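Local coordinates for mandelate racemase/muconate lactonizing protein (Paenibacillus sp., PDB 3V5C) that probably dehydrates galacturonate as a magnesium-binding lyase of the enolase superfamily, at residues Lys168-Arg173 / Met205-Asn210; Leu258-Glu263 / Val281-Ile286. The protein carries 1 engineered substitution. All coordinates share one frame; numbering follows the deposited sequence. Where two conformers were deposited one is given.

Interaction 1 (Lys168-Arg173 / Met205-Asn210)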
loop_
_atom_site.group_PDB
_atom_site.type_symbol
_atom_site.label_atom_id
_atom_site.label_comp_id
_atom_site.label_asym_id
_atom_site.label_seq_id
_atom_site.Cartn_x
_atom_site.Cartn_y
_atom_site.Cartn_z
ATOM N N LYS A 168 4.069 10.535 6.017
ATOM C CA LYS A 168 3.418 11.149 4.866
ATOM C C LYS A 168 2.313 12.046 5.369
ATOM O O LYS A 168 1.394 11.610 6.059
ATOM C CB LYS A 168 2.860 10.119 3.880
ATOM C CG LYS A 168 2.369 10.795 2.591
ATOM C CD LYS A 168 2.182 9.796 1.453
ATOM C CE LYS A 168 0.861 9.035 1.590
ATOM N NZ LYS A 168 0.704 8.067 0.415
ATOM N N ILE A 169 2.415 13.311 4.999
ATOM C CA ILE A 169 1.536 14.341 5.500
ATOM C C ILE A 169 0.544 14.745 4.421
ATOM O O ILE A 169 0.938 15.078 3.314
ATOM C CB ILE A 169 2.364 15.568 5.906
ATOM C CG1 ILE A 169 3.417 15.165 6.946
ATOM C CG2 ILE A 169 1.427 16.662 6.438
ATOM C CD1 ILE A 169 4.594 16.124 7.024
ATOM N N LYS A 170 -0.748 14.665 4.724
ATOM C CA LYS A 170 -1.742 15.154 3.791
ATOM C C LYS A 170 -1.653 16.669 3.703
ATOM O O LYS A 170 -1.574 17.350 4.731
ATOM C CB LYS A 170 -3.147 14.716 4.198
ATOM C CG LYS A 170 -3.380 13.205 4.108
ATOM C CD LYS A 170 -3.500 12.792 2.646
ATOM C CE LYS A 170 -3.816 11.316 2.502
ATOM N NZ LYS A 170 -2.568 10.534 2.423
ATOM N N VAL A 171 -1.650 17.188 2.478
ATOM C CA VAL A 171 -1.734 18.628 2.260
ATOM C C VAL A 171 -2.842 18.898 1.229
ATOM O O VAL A 171 -3.526 17.972 0.785
ATOM C CB VAL A 171 -0.372 19.234 1.839
ATOM C CG1 VAL A 171 0.677 18.976 2.919
ATOM C CG2 VAL A 171 0.084 18.649 0.481
ATOM N N GLY A 172 -3.048 20.161 0.867
ATOM C CA GLY A 172 -4.179 20.519 0.027
ATOM C C GLY A 172 -5.391 21.067 0.754
ATOM O O GLY A 172 -6.513 21.067 0.221
ATOM N N ARG A 173 -5.188 21.538 1.979
ATOM C CA ARG A 173 -6.329 21.971 2.770
ATOM C C ARG A 173 -7.149 23.065 2.070
ATOM O O ARG A 173 -8.373 23.125 2.230
ATOM C CB ARG A 173 -5.842 22.463 4.128
ATOM C CG ARG A 173 -5.403 21.350 5.047
ATOM C CD ARG A 173 -4.591 21.957 6.209
ATOM N NE ARG A 173 -4.356 20.923 7.197
ATOM C CZ ARG A 173 -3.475 19.945 7.037
ATOM N NH1 ARG A 173 -3.358 19.005 7.967
ATOM N NH2 ARG A 173 -2.710 19.908 5.946
ATOM N N MET A 205 7.158 12.947 3.481
ATOM C CA MET A 205 6.482 12.965 2.189
ATOM C C MET A 205 5.216 13.808 2.294
ATOM O O MET A 205 4.616 13.896 3.367
ATOM C CB MET A 205 6.127 11.540 1.743
ATOM C CG MET A 205 7.324 10.640 1.446
ATOM S SD MET A 205 8.220 10.081 2.913
ATOM C CE MET A 205 7.016 9.015 3.690
ATOM N N ILE A 206 4.811 14.438 1.193
ATOM C CA ILE A 206 3.550 15.160 1.183
ATOM C C ILE A 206 2.616 14.677 0.078
ATOM O O ILE A 206 3.058 14.336 -1.002
ATOM C CB ILE A 206 3.738 16.696 1.158
ATOM C CG1 ILE A 206 4.430 17.166 -0.123
ATOM C CG2 ILE A 206 4.537 17.152 2.399
ATOM C CD1 ILE A 206 4.542 18.715 -0.200
ATOM N N ASP A 207 1.318 14.651 0.366
ATOM C CA ASP A 207 0.322 14.078 -0.528
ATOM C C ASP A 207 -0.817 15.074 -0.599
ATOM O O ASP A 207 -1.490 15.305 0.407
ATOM C CB ASP A 207 -0.126 12.710 0.028
ATOM C CG ASP A 207 -1.278 12.062 -0.746
ATOM O OD1 ASP A 207 -1.675 12.544 -1.832
ATOM O OD2 ASP A 207 -1.763 11.001 -0.267
ATOM N N ALA A 208 -1.028 15.653 -1.784
ATOM C CA ALA A 208 -2.059 16.679 -1.972
ATOM C C ALA A 208 -3.407 16.125 -2.424
ATOM O O ALA A 208 -4.375 16.867 -2.501
ATOM C CB ALA A 208 -1.591 17.754 -2.953
ATOM N N ASN A 209 -3.483 14.817 -2.684
ATOM C CA ASN A 209 -4.689 14.245 -3.269
ATOM C C ASN A 209 -5.223 15.130 -4.392
ATOM O O ASN A 209 -6.427 15.379 -4.496
ATOM C CB ASN A 209 -5.755 13.969 -2.206
ATOM C CG ASN A 209 -5.396 12.796 -1.347
ATOM O OD1 ASN A 209 -4.905 12.961 -0.236
ATOM N ND2 ASN A 209 -5.614 11.575 -1.871
ATOM N N ASN A 210 -4.299 15.581 -5.230
ATOM C CA ASN A 210 -4.597 16.363 -6.437
ATOM C C ASN A 210 -5.210 17.746 -6.233
ATOM O O ASN A 210 -5.734 18.348 -7.173
ATOM C CB ASN A 210 -5.471 15.549 -7.396
ATOM C CG ASN A 210 -4.719 14.378 -8.003
ATOM O OD1 ASN A 210 -3.485 14.414 -8.125
ATOM N ND2 ASN A 210 -5.451 13.339 -8.384
HETATM O O HOH W 1 -4.665 15.406 1.075
#
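Strands 168-170 and 205-207 run parallel, pairing K168 with M205, I169 with I206 and K170 with D207, and their axes diverge by 30° as neighbours in the enolase-type barrel. M205 O receives I169 N, I169 O receives D207 N, and D207 O receives V171 N at 2.8 Å, so the bonding continues just past the strand end. The side chains then sort onto two faces. I169 and I206 look toward the helical side, where I169 meets I194 of helix 180-198; V171 CG2 lies 4.2 Å from I206 CB and 3.9 Å from A208 CB.

K168, K170 and D207 share the other face as a salt-bridge network, the D207 side chain about 8 Å from the magnesium ion. D207 turns its carboxylate to the lysines because CG stands opposite the backbone N (chi1 174°). K170 lies alongside, bent at chi2 and chi4, and brings NZ to D207 OD2 at 2.8 Å, on the anti side and 35° out of the carboxylate plane. K168 crosses D207 obliquely; its NZ keeps a long 3.9 Å salt bridge to the same OD2 while also reaching Y131, E233 and E336. E233 comes close to OD2 as a like charge, which the lysines probably offset. D207 OD1 accepts N209 N at 3.0 Å from above the carboxylate plane, closing an Asx turn. N209 OD1 lies 3.2 Å from K170 CD, and a water links it to V171 O. Replacing D207 by an alanine removes both oxygens and would probably leave K170 NZ without its near carboxylate, K168 NZ without its long one, and the 207-209 turn free to shift.

The lysine pair recalls the K-x-K motif at the second barrel strand of mandelate racemase relatives. One carboxylate thus holds K170 closely and K168 more loosely while tying them to the turn, and probably helps balance the charges near the metal site.

Interaction 2 (Leu258-Glu263 / Val281-Ile286). With MG (magnesium ion), chain E.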
loop_
_atom_site.group_PDB
_atom_site.type_symbol
_atom_site.label_atom_id
_atom_site.label_comp_id
_atom_site.label_asym_id
_atom_site.label_seq_id
_atom_site.Cartn_x
_atom_site.Cartn_y
_atom_site.Cartn_z
ATOM N N LEU A 258 11.503 13.915 -4.948
ATOM C CA LEU A 258 11.001 12.979 -5.956
ATOM C C LEU A 258 9.534 13.255 -6.247
ATOM O O LEU A 258 8.806 13.737 -5.371
ATOM C CB LEU A 258 11.143 11.533 -5.470
ATOM C CG LEU A 258 12.578 11.109 -5.167
ATOM C CD1 LEU A 258 12.575 9.880 -4.276
ATOM C CD2 LEU A 258 13.348 10.856 -6.459
ATOM N N ILE A 259 9.110 12.962 -7.473
ATOM C CA ILE A 259 7.700 13.057 -7.854
ATOM C C ILE A 259 7.067 11.654 -7.827
ATOM O O ILE A 259 7.570 10.721 -8.483
ATOM C CB ILE A 259 7.551 13.676 -9.257
ATOM C CG1 ILE A 259 8.102 15.119 -9.272
ATOM C CG2 ILE A 259 6.081 13.628 -9.722
ATOM C CD1 ILE A 259 7.397 16.070 -8.341
ATOM N N ALA A 260 5.968 11.507 -7.086
ATOM C CA ALA A 260 5.306 10.216 -6.909
ATOM C C ALA A 260 3.862 10.301 -7.400
ATOM O O ALA A 260 3.163 11.286 -7.133
ATOM C CB ALA A 260 5.356 9.791 -5.428
ATOM N N ASP A 261 3.408 9.289 -8.143
ATOM C CA ASP A 261 2.039 9.315 -8.624
ATOM C C ASP A 261 1.641 7.905 -9.043
ATOM O O ASP A 261 2.481 7.012 -9.041
ATOM C CB ASP A 261 1.944 10.311 -9.805
ATOM C CG ASP A 261 0.603 11.017 -9.881
ATOM O OD1 ASP A 261 -0.409 10.370 -9.581
ATOM O OD2 ASP A 261 0.566 12.208 -10.278
ATOM N N GLY A 262 0.363 7.699 -9.348
ATOM C CA GLY A 262 -0.085 6.397 -9.823
ATOM C C GLY A 262 -1.337 5.845 -9.174
ATOM O O GLY A 262 -1.917 4.900 -9.690
ATOM N N GLU A 263 -1.772 6.421 -8.060
ATOM C CA GLU A 263 -2.980 5.924 -7.402
ATOM C C GLU A 263 -4.253 6.181 -8.214
ATOM O O GLU A 263 -4.334 7.123 -9.000
ATOM C CB GLU A 263 -3.120 6.569 -6.012
ATOM C CG GLU A 263 -4.313 6.058 -5.178
ATOM C CD GLU A 263 -5.625 6.773 -5.458
ATOM O OE1 GLU A 263 -5.623 7.930 -5.956
ATOM O OE2 GLU A 263 -6.687 6.170 -5.174
ATOM N N VAL A 281 8.432 7.854 -8.821
ATOM C CA VAL A 281 7.931 6.820 -7.936
ATOM C C VAL A 281 6.514 6.488 -8.367
ATOM O O VAL A 281 5.681 7.381 -8.499
ATOM C CB VAL A 281 7.863 7.334 -6.483
ATOM C CG1 VAL A 281 7.275 6.275 -5.571
ATOM C CG2 VAL A 281 9.247 7.758 -5.988
ATOM N N LEU A 282 6.258 5.213 -8.615
ATOM C CA LEU A 282 4.946 4.769 -9.101
ATOM C C LEU A 282 4.159 4.107 -7.983
ATOM O O LEU A 282 4.697 3.288 -7.228
ATOM C CB LEU A 282 5.096 3.799 -10.269
ATOM C CG LEU A 282 5.474 4.398 -11.631
ATOM C CD1 LEU A 282 4.466 5.478 -12.052
ATOM C CD2 LEU A 282 6.891 4.944 -11.626
ATOM N N GLN A 283 2.873 4.423 -7.901
ATOM C CA GLN A 283 2.112 4.082 -6.704
ATOM C C GLN A 283 0.808 3.364 -6.970
ATOM O O GLN A 283 -0.153 3.543 -6.231
ATOM C CB GLN A 283 1.844 5.361 -5.885
ATOM C CG GLN A 283 3.128 6.118 -5.529
ATOM C CD GLN A 283 2.835 7.368 -4.727
ATOM O OE1 GLN A 283 2.163 8.278 -5.205
ATOM N NE2 GLN A 283 3.333 7.411 -3.493
ATOM N N TYR A 284 0.783 2.525 -8.004
ATOM C CA TYR A 284 -0.358 1.635 -8.193
ATOM C C TYR A 284 -0.660 0.858 -6.919
ATOM O O TYR A 284 0.227 0.479 -6.165
ATOM C CB TYR A 284 -0.136 0.690 -9.384
ATOM C CG TYR A 284 0.152 1.465 -10.633
ATOM C CD1 TYR A 284 -0.883 1.920 -11.423
ATOM C CD2 TYR A 284 1.455 1.795 -10.989
ATOM C CE1 TYR A 284 -0.634 2.674 -12.569
ATOM C CE2 TYR A 284 1.719 2.550 -12.125
ATOM C CZ TYR A 284 0.674 2.985 -12.901
ATOM O OH TYR A 284 0.947 3.722 -14.037
ATOM N N ASP A 285 -1.943 0.647 -6.676
ATOM C CA ASP A 285 -2.410 0.056 -5.422
ATOM C C ASP A 285 -2.086 -1.448 -5.330
ATOM O O ASP A 285 -2.098 -2.173 -6.336
ATOM C CB ASP A 285 -3.919 0.325 -5.300
ATOM C CG ASP A 285 -4.538 -0.214 -4.011
ATOM O OD1 ASP A 285 -4.542 0.525 -2.999
ATOM O OD2 ASP A 285 -5.099 -1.334 -4.034
ATOM N N ILE A 286 -1.792 -1.885 -4.108
ATOM C CA ILE A 286 -1.364 -3.255 -3.803
ATOM C C ILE A 286 -2.476 -4.302 -3.962
ATOM O O ILE A 286 -2.194 -5.498 -4.105
ATOM C CB ILE A 286 -0.741 -3.303 -2.390
ATOM C CG1 ILE A 286 -0.098 -4.654 -2.111
ATOM C CG2 ILE A 286 -1.799 -2.991 -1.325
ATOM C CD1 ILE A 286 1.046 -4.997 -3.034
HETATM MG MG MG E . -2.391 10.684 -9.848
HETATM O O HOH W 2 -2.109 12.743 -9.420
HETATM O O HOH W 3 -2.595 8.620 -10.473
HETATM O O HOH W 4 -0.451 8.641 -6.313
HETATM O O HOH W 5 -4.522 11.020 -10.012
HETATM O O HOH W 6 -2.590 10.054 -7.832
#
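V281 O is gripped from two sites on the neighbouring strand: D261 N donates to it at 3.0 Å, nearly along the C=O axis, and the CA-H of A260 adds a weaker contact. These are adjacent parallel strands of the enolase-family barrel, joined as a beta-alpha-beta unit through helix 270-275. Behind this bond V281 N donates to I259 O at 3.0 Å; ahead of it Q283 N makes only a weak bond to D261 O.

A260 and V281 share a face, their CB atoms 3.7 Å apart. Q283 reaches back over A260: its CG sits anti to the carbonyl carbon (chi1 -56°) and the chain beyond is extended, which carries the amide across the A260 methyl, OE1 being 3.5 Å from A260 CB. The other end of that amide, NE2, is held by E233.

D261 points to the opposite face, and its OD1 binds the magnesium ion at 2.0 Å. Four waters and E238 bring the metal to six ligands. The same OD1 accepts G262 N at 2.8 Å on its anti lone pair, away from OD2, which helps fix the carboxylate's rotation; OD2 is tied to Y243 and to one of the magnesium waters. G262 has backbone angles (133°/-14°) that a side chain would not tolerate, and a CB there would also collide with Q283 N. Beyond it, G262 O approaches the Y284 ring obliquely. A further magnesium water binds E263 O, so the chain just past the strand meets the metal's outer shell. Another water, not bound to the metal, spans the contact, with its oxygen 2.9 Å from Q283 OE1 and 3.1 Å from E263 N.

Following the chain from the N terminus, strand 126-135 comes first and pairs with 167-170. Interaction 1 then closes the excursion through helix 180-198 by bringing strand 204-207 alongside. The chain goes on through helix 214-223 to strand 231-233, which pairs with 204-207 on one edge and 258-261 on the other. Only after this does interaction 2 close a shorter excursion through helix 270-275. The two contacts are therefore in series, neither nested nor crossed, with centres about 13 Å apart on one barrel sheet. They do not touch; E233, on the strand between them, reaches side chains of both.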